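Local coordinates for protein putative alpha-L-fucosidase (PDB 3EYP) that probably acts as a family 29 glycoside hydrolase that removes alpha-linked L-fucose from glycans, built on a TIM-barrel domain followed by an F5/8 type C domain, at residues M22-F28 with I68-T74; R57-L63 with A112-L118. All coordinates share one frame; numbering follows the deposited sequence.

Contact 1 (M22-F28 with I68-T74); sequences MIAFFHF and IPAAILT
Ala24 sits between two backbone bonds, its N donating a hydrogen bond to Ala70 O at 2.7 Å while its O accepts Ile72 N at 2.8 Å. Farther along, Phe26 N reaches Ile72 O and Thr74 N reaches Phe26 O. Past the end of the strand pairing the side chain of Thr74 takes over: OG1, turned between the backbone N and the carbonyl carbon (chi1 61°), accepts Phe28 N at 3.1 Å in an almost straight bond. The same torsion sets Thr74 CG2 over the face of the His27 ring, 3.6 Å from its centroid. With an alanine here, Phe28 N is likely to lose its acceptor and the imidazole the methyl over one face. Strands 22-26 and 70-76 are parallel neighbours in the TIM-barrel domain of this glycosyl hydrolase 29 family member, joined through helix 56-65 in a beta-alpha-beta crossover. His27 is held by Asn295 at ND1, and its CE1 lies over the centre of the Phe25 ring. On the side of the sheet that carries Phe25, CE1 of that ring meets Ile72 CG2 at 3.7 Å. On the other, Phe26 CE2 touches Ala71 CB and Phe26 CB lies 4.0 Å from Leu73 CD1.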
loop_
_atom_site.group_PDB
_atom_site.type_symbol
_atom_site.label_atom_id
_atom_site.label_comp_id
_atom_site.label_asym_id
_atom_site.label_seq_id
_atom_site.Cartn_x
_atom_site.Cartn_y
_atom_site.Cartn_z
ATOM N N MET A 22 -2.641 -4.690 1.518
ATOM C CA MET A 22 -3.576 -3.569 1.769
ATOM C C MET A 22 -3.386 -3.017 3.189
ATOM O O MET A 22 -2.978 -3.728 4.132
ATOM C CB MET A 22 -5.031 -4.050 1.605
ATOM C CG MET A 22 -5.571 -4.189 0.175
ATOM S SD MET A 22 -7.266 -4.750 -0.089
ATOM C CE MET A 22 -8.175 -3.262 0.164
ATOM N N ILE A 23 -3.657 -1.739 3.336
ATOM C CA ILE A 23 -3.601 -1.002 4.636
ATOM C C ILE A 23 -4.821 -0.085 4.739
ATOM O O ILE A 23 -5.215 0.519 3.733
ATOM C CB ILE A 23 -2.313 -0.157 4.782
ATOM C CG1 ILE A 23 -1.083 -0.982 4.512
ATOM C CG2 ILE A 23 -2.237 0.468 6.144
ATOM C CD1 ILE A 23 0.264 -0.164 4.460
ATOM N N ALA A 24 -5.500 -0.012 5.890
ATOM C CA ALA A 24 -6.550 1.020 6.016
ATOM C C ALA A 24 -6.043 2.378 6.503
ATOM O O ALA A 24 -5.158 2.464 7.294
ATOM C CB ALA A 24 -7.712 0.543 6.886
ATOM N N PHE A 25 -6.640 3.448 5.953
ATOM C CA PHE A 25 -6.425 4.805 6.445
ATOM C C PHE A 25 -7.734 5.160 7.152
ATOM O O PHE A 25 -8.778 4.715 6.752
ATOM C CB PHE A 25 -6.302 5.797 5.277
ATOM C CG PHE A 25 -5.073 6.661 5.291
ATOM C CD1 PHE A 25 -4.380 6.952 6.462
ATOM C CD2 PHE A 25 -4.627 7.238 4.083
ATOM C CE1 PHE A 25 -3.323 7.750 6.440
ATOM C CE2 PHE A 25 -3.542 8.055 4.062
ATOM C CZ PHE A 25 -2.868 8.306 5.215
ATOM N N PHE A 26 -7.629 5.885 8.240
ATOM C CA PHE A 26 -8.782 6.369 9.001
ATOM C C PHE A 26 -8.577 7.840 9.236
ATOM O O PHE A 26 -7.856 8.247 10.160
ATOM C CB PHE A 26 -8.941 5.675 10.357
ATOM C CG PHE A 26 -9.357 4.225 10.270
ATOM C CD1 PHE A 26 -10.442 3.859 9.557
ATOM C CD2 PHE A 26 -8.639 3.250 10.942
ATOM C CE1 PHE A 26 -10.816 2.559 9.467
ATOM C CE2 PHE A 26 -9.016 1.929 10.862
ATOM C CZ PHE A 26 -10.077 1.577 10.110
ATOM N N HIS A 27 -9.174 8.640 8.360
ATOM C CA HIS A 27 -9.130 10.086 8.459
ATOM C C HIS A 27 -10.327 10.556 9.317
ATOM O O HIS A 27 -11.479 10.473 8.905
ATOM C CB HIS A 27 -9.208 10.785 7.101
ATOM C CG HIS A 27 -7.893 10.915 6.414
ATOM N ND1 HIS A 27 -7.219 9.819 5.924
ATOM C CD2 HIS A 27 -7.095 11.995 6.177
ATOM C CE1 HIS A 27 -6.065 10.218 5.409
ATOM N NE2 HIS A 27 -5.965 11.530 5.536
ATOM N N PHE A 28 -9.975 10.983 10.515
ATOM C CA PHE A 28 -10.935 11.349 11.566
ATOM C C PHE A 28 -10.314 12.408 12.469
ATOM O O PHE A 28 -9.115 12.369 12.836
ATOM C CB PHE A 28 -11.297 10.099 12.348
ATOM C CG PHE A 28 -12.308 10.294 13.473
ATOM C CD1 PHE A 28 -13.646 10.632 13.185
ATOM C CD2 PHE A 28 -11.947 9.947 14.771
ATOM C CE1 PHE A 28 -14.577 10.716 14.194
ATOM C CE2 PHE A 28 -12.878 10.040 15.826
ATOM C CZ PHE A 28 -14.176 10.426 15.558
ATOM N N ILE A 68 -8.028 -6.794 5.525
ATOM C CA ILE A 68 -6.980 -5.736 5.708
ATOM C C ILE A 68 -6.209 -5.922 7.013
ATOM O O ILE A 68 -6.822 -5.886 8.095
ATOM C CB ILE A 68 -7.597 -4.273 5.628
ATOM C CG1 ILE A 68 -8.213 -4.018 4.239
ATOM C CG2 ILE A 68 -6.519 -3.141 5.952
ATOM C CD1 ILE A 68 -9.152 -2.714 4.098
ATOM N N PRO A 69 -4.883 -6.131 6.940
ATOM C CA PRO A 69 -4.118 -6.565 8.125
ATOM C C PRO A 69 -3.541 -5.448 8.960
ATOM O O PRO A 69 -2.945 -5.677 10.033
ATOM C CB PRO A 69 -2.977 -7.358 7.491
ATOM C CG PRO A 69 -2.789 -6.608 6.147
ATOM C CD PRO A 69 -4.093 -6.295 5.700
ATOM N N ALA A 70 -3.737 -4.220 8.470
ATOM C CA ALA A 70 -3.055 -3.047 9.065
ATOM C C ALA A 70 -3.860 -1.744 8.845
ATOM O O ALA A 70 -4.690 -1.640 7.933
ATOM C CB ALA A 70 -1.594 -2.927 8.574
ATOM N N ALA A 71 -3.682 -0.836 9.790
ATOM C CA ALA A 71 -4.453 0.418 9.905
ATOM C C ALA A 71 -3.615 1.570 10.433
ATOM O O ALA A 71 -2.877 1.416 11.368
ATOM C CB ALA A 71 -5.729 0.248 10.799
ATOM N N ILE A 72 -3.773 2.689 9.744
ATOM C CA ILE A 72 -3.173 4.029 10.040
ATOM C C ILE A 72 -4.238 5.061 10.391
ATOM O O ILE A 72 -5.103 5.450 9.594
ATOM C CB ILE A 72 -2.342 4.551 8.841
ATOM C CG1 ILE A 72 -1.313 3.462 8.466
ATOM C CG2 ILE A 72 -1.651 5.924 9.171
ATOM C CD1 ILE A 72 -0.361 3.794 7.235
ATOM N N LEU A 73 -4.151 5.541 11.611
ATOM C CA LEU A 73 -5.042 6.639 12.081
ATOM C C LEU A 73 -4.422 8.025 11.981
ATOM O O LEU A 73 -3.265 8.244 12.332
ATOM C CB LEU A 73 -5.405 6.402 13.548
ATOM C CG LEU A 73 -6.237 7.528 14.240
ATOM C CD1 LEU A 73 -7.639 7.543 13.691
ATOM C CD2 LEU A 73 -6.249 7.202 15.763
ATOM N N THR A 74 -5.211 8.994 11.536
ATOM C CA THR A 74 -4.779 10.392 11.645
ATOM C C THR A 74 -4.778 10.902 13.100
ATOM O O THR A 74 -5.761 11.491 13.565
ATOM C CB THR A 74 -5.646 11.359 10.786
ATOM O OG1 THR A 74 -7.022 11.316 11.237
ATOM C CG2 THR A 74 -5.549 10.993 9.304
#

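Contact 2 (R57-L63 with A112-L118); sequences RQWMQTL and ACEEYGL
Glu115 OE2 is gripped by Arg57 NH1 at 2.6 Å and, weakly, by Arg57 NE. Arg57 NE bonds more firmly to Glu115 OE1 at 2.9 Å, completing a side-on, two-nitrogen salt bridge that meets both carboxylate oxygens on their syn sides. The bend of Arg57 at chi3 (79°) turns the guanidinium toward Glu115 on the neighbouring helix, and the paired bonds are likely to restrict its rotation. Tyr116 OH lies over one face of the Arg57 guanidinium, at a poor angle for a hydrogen bond from NH1. The same hydroxyl, Tyr116 OH, receives Gln61 NE2 at 2.7 Å, nearly straight and in the plane of the amide, which is turned 43° from the ring. Beneath these polar groups Met60 fills the interface. Met60 CB packs on one face of the Tyr116 ring, 3.7 Å from the centroid, in a CH-pi contact, and Met60 CG rests 3.7 Å from Ala112 CB. Bends at chi2 and chi3 fold the thioether inward, where Met60 SD meets Leu118 CD1 at 3.6 Å and Cys113 SG at 3.8 Å. Gly117, with positive phi, leaves the helical conformation in a Schellman motif, and the chain then brings Leu118 back against Leu63. Helices 56-65 and 105-116 are adjacent outer helices of the barrel, whose segments 57-63 and 112-116 cross at -46°; Leu63 reaches inward to Phe26 and Ala71 on the strands, while strand 119-124 begins directly after Leu118.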
loop_
_atom_site.group_PDB
_atom_site.type_symbol
_atom_site.label_atom_id
_atom_site.label_comp_id
_atom_site.label_asym_id
_atom_site.label_seq_id
_atom_site.Cartn_x
_atom_site.Cartn_y
_atom_site.Cartn_z
ATOM N N ARG A 57 -13.672 -0.801 17.614
ATOM C CA ARG A 57 -13.837 -2.250 17.391
ATOM C C ARG A 57 -14.637 -2.449 16.108
ATOM O O ARG A 57 -14.345 -3.344 15.283
ATOM C CB ARG A 57 -14.507 -2.955 18.593
ATOM C CG ARG A 57 -13.656 -2.886 19.931
ATOM C CD ARG A 57 -14.392 -3.565 21.095
ATOM N NE ARG A 57 -14.234 -5.002 20.999
ATOM C CZ ARG A 57 -15.161 -5.874 20.586
ATOM N NH1 ARG A 57 -14.849 -7.151 20.524
ATOM N NH2 ARG A 57 -16.401 -5.500 20.275
ATOM N N GLN A 58 -15.592 -1.560 15.928
ATOM C CA GLN A 58 -16.447 -1.562 14.730
ATOM C C GLN A 58 -15.551 -1.363 13.483
ATOM O O GLN A 58 -15.740 -1.984 12.443
ATOM C CB GLN A 58 -17.536 -0.517 14.785
ATOM C CG GLN A 58 -18.509 -0.603 13.624
ATOM C CD GLN A 58 -18.373 0.522 12.636
ATOM O OE1 GLN A 58 -17.473 1.334 12.741
ATOM N NE2 GLN A 58 -19.270 0.577 11.671
ATOM N N TRP A 59 -14.570 -0.488 13.631
ATOM C CA TRP A 59 -13.637 -0.173 12.544
ATOM C C TRP A 59 -12.874 -1.434 12.249
ATOM O O TRP A 59 -12.659 -1.722 11.091
ATOM C CB TRP A 59 -12.640 0.923 12.872
ATOM C CG TRP A 59 -13.171 2.225 13.370
ATOM C CD1 TRP A 59 -14.481 2.558 13.619
ATOM C CD2 TRP A 59 -12.397 3.333 13.752
ATOM N NE1 TRP A 59 -14.570 3.815 14.086
ATOM C CE2 TRP A 59 -13.304 4.340 14.182
ATOM C CE3 TRP A 59 -11.030 3.612 13.709
ATOM C CZ2 TRP A 59 -12.885 5.602 14.621
ATOM C CZ3 TRP A 59 -10.594 4.871 14.155
ATOM C CH2 TRP A 59 -11.535 5.869 14.586
ATOM N N MET A 60 -12.458 -2.162 13.296
ATOM C CA MET A 60 -11.618 -3.360 13.100
ATOM C C MET A 60 -12.436 -4.464 12.442
ATOM O O MET A 60 -11.932 -5.258 11.683
ATOM C CB MET A 60 -10.998 -3.913 14.377
ATOM C CG MET A 60 -9.892 -3.087 15.087
ATOM S SD MET A 60 -8.690 -2.198 14.086
ATOM C CE MET A 60 -9.001 -0.523 14.566
ATOM N N GLN A 61 -13.709 -4.500 12.720
ATOM C CA GLN A 61 -14.587 -5.551 12.099
ATOM C C GLN A 61 -14.714 -5.317 10.602
ATOM O O GLN A 61 -14.699 -6.238 9.771
ATOM C CB GLN A 61 -15.955 -5.571 12.778
ATOM C CG GLN A 61 -15.908 -6.087 14.194
ATOM C CD GLN A 61 -16.991 -5.512 15.103
ATOM O OE1 GLN A 61 -18.055 -5.103 14.644
ATOM N NE2 GLN A 61 -16.716 -5.501 16.424
ATOM N N THR A 62 -14.747 -4.044 10.252
ATOM C CA THR A 62 -14.707 -3.653 8.830
ATOM C C THR A 62 -13.453 -4.241 8.127
ATOM O O THR A 62 -13.524 -4.829 7.050
ATOM C CB THR A 62 -14.831 -2.123 8.652
ATOM O OG1 THR A 62 -16.172 -1.725 9.015
ATOM C CG2 THR A 62 -14.577 -1.670 7.176
ATOM N N LEU A 63 -12.328 -4.053 8.772
ATOM C CA LEU A 63 -11.051 -4.495 8.243
ATOM C C LEU A 63 -10.956 -5.987 8.205
ATOM O O LEU A 63 -10.370 -6.537 7.281
ATOM C CB LEU A 63 -9.873 -3.950 9.032
ATOM C CG LEU A 63 -9.786 -2.425 9.083
ATOM C CD1 LEU A 63 -8.454 -1.994 9.642
ATOM C CD2 LEU A 63 -10.116 -1.709 7.699
ATOM N N ALA A 112 -8.076 -1.542 20.147
ATOM C CA ALA A 112 -8.863 -2.313 19.188
ATOM C C ALA A 112 -7.928 -3.069 18.206
ATOM O O ALA A 112 -8.174 -4.221 17.845
ATOM C CB ALA A 112 -9.913 -1.408 18.393
ATOM N N CYS A 113 -6.874 -2.423 17.748
ATOM C CA CYS A 113 -5.955 -3.128 16.821
ATOM C C CYS A 113 -5.403 -4.360 17.496
ATOM O O CYS A 113 -5.338 -5.449 16.903
ATOM C CB CYS A 113 -4.791 -2.261 16.387
ATOM S SG CYS A 113 -5.229 -0.960 15.152
ATOM N N GLU A 114 -4.932 -4.157 18.715
ATOM C CA GLU A 114 -4.333 -5.268 19.507
ATOM C C GLU A 114 -5.328 -6.383 19.707
ATOM O O GLU A 114 -5.019 -7.536 19.473
ATOM C CB GLU A 114 -3.782 -4.823 20.837
ATOM C CG GLU A 114 -3.070 -5.958 21.526
ATOM C CD GLU A 114 -2.198 -5.487 22.662
ATOM O OE1 GLU A 114 -1.439 -6.357 23.185
ATOM O OE2 GLU A 114 -2.276 -4.265 23.007
ATOM N N GLU A 115 -6.548 -6.018 20.076
ATOM C CA GLU A 115 -7.593 -6.979 20.307
ATOM C C GLU A 115 -7.830 -7.790 19.060
ATOM O O GLU A 115 -8.088 -8.987 19.108
ATOM C CB GLU A 115 -8.898 -6.325 20.788
ATOM C CG GLU A 115 -10.014 -7.308 20.950
ATOM C CD GLU A 115 -11.343 -6.674 21.259
ATOM O OE1 GLU A 115 -11.421 -5.446 21.424
ATOM O OE2 GLU A 115 -12.341 -7.410 21.278
ATOM N N TYR A 116 -7.777 -7.147 17.905
ATOM C CA TYR A 116 -8.163 -7.857 16.694
ATOM C C TYR A 116 -6.963 -8.415 15.965
ATOM O O TYR A 116 -7.082 -8.956 14.873
ATOM C CB TYR A 116 -8.981 -6.943 15.773
ATOM C CG TYR A 116 -10.461 -6.855 16.168
ATOM C CD1 TYR A 116 -10.875 -6.106 17.254
ATOM C CD2 TYR A 116 -11.430 -7.553 15.460
ATOM C CE1 TYR A 116 -12.207 -6.051 17.644
ATOM C CE2 TYR A 116 -12.754 -7.492 15.829
ATOM C CZ TYR A 116 -13.130 -6.728 16.923
ATOM O OH TYR A 116 -14.453 -6.652 17.285
ATOM N N GLY A 117 -5.786 -8.218 16.517
ATOM C CA GLY A 117 -4.602 -8.723 15.832
ATOM C C GLY A 117 -4.110 -8.029 14.582
ATOM O O GLY A 117 -3.452 -8.623 13.725
ATOM N N LEU A 118 -4.408 -6.743 14.534
ATOM C CA LEU A 118 -4.122 -5.876 13.391
ATOM C C LEU A 118 -2.942 -4.982 13.743
ATOM O O LEU A 118 -2.699 -4.687 14.893
ATOM C CB LEU A 118 -5.370 -5.092 13.033
ATOM C CG LEU A 118 -6.567 -5.970 12.643
ATOM C CD1 LEU A 118 -7.732 -5.136 12.178
ATOM C CD2 LEU A 118 -6.162 -6.970 11.579
#

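How the contacts relate
Contact 1 belongs to the barrel wall and contact 2 to the helical layer around it; their centres lie 11 Å apart. The chain runs alternately through them, from strand 22-26 to helix 56-65, strand 70-76 and helix 105-116, in the beta-alpha order of a TIM barrel. The layers meet directly: Leu63 CD2 packs 3.4 Å from Ala24 CB, Trp59 CE3 lies 3.7 Å from Phe26 CD2, and Ile68 N is 2.9 Å from Leu63 O, a probable hydrogen bond. At the C-terminal end of strand 22-26, where TIM barrels carry their active sites, His27 NE2 hydrogen-bonds a glycerol, probably from the crystallisation liquor, which may mark a pocket beside contact 1.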